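Local coordinates for protein acyl-CoA dehydrogenase (Bacillus subtilis, PDB 5LNX) that oxidises saturated acyl-CoA thioesters to 2,3-dehydroacyl-CoA with bound FAD as cofactor, passing the electrons to an acceptor, at residues D[334-339]-D[345-350]. Sequence-based numbering, arbitrary orientation.
Sequences QIYGGY and YPVERL. With FAD (flavin-adenine dinucleotide), chain Q.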
loop_
_atom_site.group_PDB
_atom_site.type_symbol
_atom_site.label_atom_id
_atom_site.label_comp_id
_atom_site.label_asym_id
_atom_site.label_seq_id
_atom_site.Cartn_x
_atom_site.Cartn_y
_atom_site.Cartn_z
ATOM N N GLN D 334 -10.790 13.257 -0.655
ATOM C CA GLN D 334 -11.610 12.383 -1.515
ATOM C C GLN D 334 -13.064 12.319 -1.022
ATOM O O GLN D 334 -14.011 12.228 -1.813
ATOM C CB GLN D 334 -11.031 10.949 -1.519
ATOM C CG GLN D 334 -11.618 10.028 -2.564
ATOM C CD GLN D 334 -11.219 10.427 -3.953
ATOM O OE1 GLN D 334 -10.243 11.163 -4.146
ATOM N NE2 GLN D 334 -11.921 9.901 -4.946
ATOM N N ILE D 335 -13.203 12.322 0.290
ATOM C CA ILE D 335 -14.474 12.097 0.944
ATOM C C ILE D 335 -15.384 13.328 0.790
ATOM O O ILE D 335 -16.620 13.195 0.603
ATOM C CB ILE D 335 -14.272 11.763 2.417
ATOM C CG1 ILE D 335 -13.675 10.354 2.527
ATOM C CG2 ILE D 335 -15.601 11.858 3.163
ATOM C CD1 ILE D 335 -13.413 9.855 3.933
ATOM N N TYR D 336 -14.768 14.500 0.851
ATOM C CA TYR D 336 -15.430 15.742 0.463
ATOM C C TYR D 336 -15.697 15.864 -1.032
ATOM O O TYR D 336 -16.494 16.700 -1.467
ATOM C CB TYR D 336 -14.608 16.939 0.890
ATOM C CG TYR D 336 -14.831 17.390 2.313
ATOM C CD1 TYR D 336 -15.278 18.664 2.583
ATOM C CD2 TYR D 336 -14.499 16.583 3.379
ATOM C CE1 TYR D 336 -15.470 19.094 3.880
ATOM C CE2 TYR D 336 -14.642 17.031 4.690
ATOM C CZ TYR D 336 -15.135 18.287 4.923
ATOM O OH TYR D 336 -15.319 18.755 6.197
ATOM N N GLY D 337 -15.007 15.064 -1.826
ATOM C CA GLY D 337 -15.204 15.043 -3.287
ATOM C C GLY D 337 -14.730 16.351 -3.887
ATOM O O GLY D 337 -13.845 16.997 -3.333
ATOM N N GLY D 338 -15.388 16.806 -4.948
ATOM C CA GLY D 338 -15.075 18.099 -5.544
ATOM C C GLY D 338 -14.813 19.198 -4.524
ATOM O O GLY D 338 -13.869 19.965 -4.653
ATOM N N TYR D 339 -15.659 19.269 -3.499
ATOM C CA TYR D 339 -15.569 20.314 -2.462
ATOM C C TYR D 339 -14.212 20.268 -1.746
ATOM O O TYR D 339 -13.680 21.287 -1.340
ATOM C CB TYR D 339 -16.706 20.157 -1.439
ATOM C CG TYR D 339 -18.073 20.282 -2.095
ATOM C CD1 TYR D 339 -18.740 21.507 -2.154
ATOM C CD2 TYR D 339 -18.667 19.184 -2.706
ATOM C CE1 TYR D 339 -19.968 21.610 -2.762
ATOM C CE2 TYR D 339 -19.891 19.282 -3.318
ATOM C CZ TYR D 339 -20.532 20.497 -3.351
ATOM O OH TYR D 339 -21.733 20.607 -3.992
ATOM N N TYR D 345 -12.891 25.236 1.540
ATOM C CA TYR D 345 -13.080 24.071 2.429
ATOM C C TYR D 345 -11.763 23.612 3.093
ATOM O O TYR D 345 -10.688 23.762 2.492
ATOM C CB TYR D 345 -13.686 22.923 1.623
ATOM C CG TYR D 345 -15.145 23.125 1.345
ATOM C CD1 TYR D 345 -16.109 22.556 2.166
ATOM C CD2 TYR D 345 -15.572 23.898 0.275
ATOM C CE1 TYR D 345 -17.461 22.733 1.910
ATOM C CE2 TYR D 345 -16.918 24.086 0.017
ATOM C CZ TYR D 345 -17.857 23.501 0.840
ATOM O OH TYR D 345 -19.195 23.645 0.585
ATOM N N PRO D 346 -11.857 22.979 4.291
ATOM C CA PRO D 346 -10.777 22.838 5.259
ATOM C C PRO D 346 -9.814 21.637 5.116
ATOM O O PRO D 346 -8.964 21.458 5.972
ATOM C CB PRO D 346 -11.560 22.661 6.562
ATOM C CG PRO D 346 -12.713 21.824 6.157
ATOM C CD PRO D 346 -13.033 22.193 4.738
ATOM N N VAL D 347 -9.985 20.813 4.084
ATOM C CA VAL D 347 -9.219 19.538 3.932
ATOM C C VAL D 347 -8.031 19.583 2.972
ATOM O O VAL D 347 -7.082 18.825 3.081
ATOM C CB VAL D 347 -10.100 18.355 3.460
ATOM C CG1 VAL D 347 -10.956 17.860 4.597
ATOM C CG2 VAL D 347 -10.941 18.718 2.246
ATOM N N GLU D 348 -8.127 20.440 1.987
ATOM C CA GLU D 348 -7.108 20.570 0.978
ATOM C C GLU D 348 -5.713 21.041 1.560
ATOM O O GLU D 348 -4.618 20.619 1.117
ATOM C CB GLU D 348 -7.759 21.406 -0.101
ATOM C CG GLU D 348 -6.775 22.028 -1.001
ATOM C CD GLU D 348 -6.022 23.150 -0.334
ATOM O OE1 GLU D 348 -6.603 23.844 0.543
ATOM O OE2 GLU D 348 -4.820 23.247 -0.630
ATOM N N ARG D 349 -5.786 21.801 2.642
ATOM C CA ARG D 349 -4.607 22.309 3.335
ATOM C C ARG D 349 -3.916 21.197 4.053
ATOM O O ARG D 349 -2.723 21.269 4.329
ATOM C CB ARG D 349 -5.004 23.368 4.348
ATOM C CG ARG D 349 -5.735 22.845 5.559
ATOM C CD ARG D 349 -6.125 23.977 6.492
ATOM N NE ARG D 349 -6.984 24.956 5.844
ATOM C CZ ARG D 349 -7.586 25.957 6.470
ATOM N NH1 ARG D 349 -7.446 26.119 7.788
ATOM N NH2 ARG D 349 -8.329 26.816 5.772
ATOM N N LEU D 350 -4.679 20.171 4.399
ATOM C CA LEU D 350 -4.159 19.064 5.210
ATOM C C LEU D 350 -3.233 18.224 4.364
ATOM O O LEU D 350 -2.266 17.683 4.883
ATOM C CB LEU D 350 -5.296 18.202 5.733
ATOM C CG LEU D 350 -6.278 18.935 6.656
ATOM C CD1 LEU D 350 -7.343 17.983 7.156
ATOM C CD2 LEU D 350 -5.588 19.601 7.830
HETATM P PA FAD Q . -20.091 13.419 -4.049
HETATM O O1A FAD Q . -20.670 14.169 -2.865
HETATM O O2A FAD Q . -20.916 12.729 -5.081
HETATM O O5B FAD Q . -19.251 12.172 -3.445
HETATM C C5B FAD Q . -18.327 12.379 -2.374
HETATM C C4B FAD Q . -17.668 11.069 -1.931
HETATM O O4B FAD Q . -18.688 10.110 -1.683
HETATM C C3B FAD Q . -16.747 10.492 -2.982
HETATM O O3B FAD Q . -15.521 10.049 -2.394
HETATM C C2B FAD Q . -17.506 9.330 -3.566
HETATM O O2B FAD Q . -16.600 8.268 -3.877
HETATM C C1B FAD Q . -18.419 8.944 -2.432
HETATM N N9A FAD Q . -19.665 8.290 -2.825
HETATM C C8A FAD Q . -20.880 8.856 -2.948
HETATM N N7A FAD Q . -21.815 7.925 -3.264
HETATM C C5A FAD Q . -21.171 6.736 -3.307
HETATM C C6A FAD Q . -21.531 5.328 -3.545
HETATM N N6A FAD Q . -22.799 5.021 -3.839
HETATM N N1A FAD Q . -20.552 4.388 -3.455
HETATM C C2A FAD Q . -19.267 4.704 -3.171
HETATM N N3A FAD Q . -18.886 5.958 -2.923
HETATM C C4A FAD Q . -19.760 6.984 -2.991
HETATM N N1 FAD Q . -18.682 18.337 -13.474
HETATM C C2 FAD Q . -19.176 18.506 -14.735
HETATM O O2 FAD Q . -20.288 18.007 -15.028
HETATM N N3 FAD Q . -18.474 19.180 -15.682
HETATM C C4 FAD Q . -17.271 19.720 -15.458
HETATM O O4 FAD Q . -16.675 20.348 -16.355
HETATM C C4X FAD Q . -16.679 19.577 -14.124
HETATM N N5 FAD Q . -15.462 20.083 -13.853
HETATM C C5X FAD Q . -14.915 19.959 -12.616
HETATM C C6 FAD Q . -13.685 20.549 -12.347
HETATM C C7 FAD Q . -13.110 20.423 -11.101
HETATM C C7M FAD Q . -11.765 21.033 -10.838
HETATM C C8 FAD Q . -13.835 19.723 -10.038
HETATM C C8M FAD Q . -13.237 19.570 -8.670
HETATM C C9 FAD Q . -15.067 19.151 -10.295
HETATM C C9A FAD Q . -15.662 19.237 -11.545
HETATM N N10 FAD Q . -16.942 18.660 -11.823
HETATM C C10 FAD Q . -17.471 18.840 -13.110
HETATM C "C1'" FAD Q . -17.748 17.968 -10.796
HETATM C "C2'" FAD Q . -17.362 16.533 -10.505
HETATM O "O2'" FAD Q . -17.926 15.776 -11.556
HETATM C "C3'" FAD Q . -17.893 16.079 -9.143
HETATM O "O3'" FAD Q . -17.045 16.598 -8.091
HETATM C "C4'" FAD Q . -18.044 14.560 -8.959
HETATM O "O4'" FAD Q . -18.817 13.998 -10.030
HETATM C "C5'" FAD Q . -18.678 14.178 -7.619
HETATM O "O5'" FAD Q . -19.438 15.264 -7.063
HETATM P P FAD Q . -19.321 15.732 -5.493
HETATM O O1P FAD Q . -18.052 16.567 -5.437
HETATM O O2P FAD Q . -20.620 16.264 -4.916
HETATM O O3P FAD Q . -18.965 14.348 -4.726
#
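Tyr-339 meets the ring of Tyr-345 twice, with its CB over the ring centre and with the edge of its own ring toward the same residue's face. The ring pair is offset edge-to-face, centroids 5.6 Å apart and planes at 71°. Tyr-339 CB makes a CH-pi contact of 4.0 Å to the Tyr-345 centroid. The two side chains lie side by side and point the same way; in Tyr-345, CG anti to the carbonyl carbon (chi1 -76°) sets the ring alongside Tyr-339. Tyr-345 CD1 also touches Tyr-336 CE1 at 3.9 Å, lying in the plane of the Tyr-336 ring at its edge. One face of Tyr-336 receives Val-347 CG1 in a second CH-pi contact, 4.1 Å from the centroid, while Pro-346 CG reaches the hydroxyl end. Tyr-336 also stacks on Tyr-262 of helix 229-265, so its ring joins that long helix to the turn leading into helix 348-356. Cut back to an alanine, Tyr-345 would probably deprive Tyr-339 of the face under its CB and ring edge and open a gap beside Tyr-336. On its other flank, segment 334-339 binds FAD. FAD O3B donates to Gln-334 O at 2.7 Å, and Gly-338 N gives a weak bond to the phosphate oxygen O1P at 2.7 Å. A CB on Gly-337 or Gly-338 would probably collide with FAD; Gly-337 also takes a positive phi just past the helix. FAD O2P meets the Tyr-339 ring at its edge, and Phe-154 of the second subunit packs edge-to-face with the same tyrosine. With no hydrogen bond across it, the contact probably rests on van der Waals and ring contacts, putting an aromatic layer behind the turn whose backbone grips FAD, while other residues, several from neighbouring subunits, add further bonds.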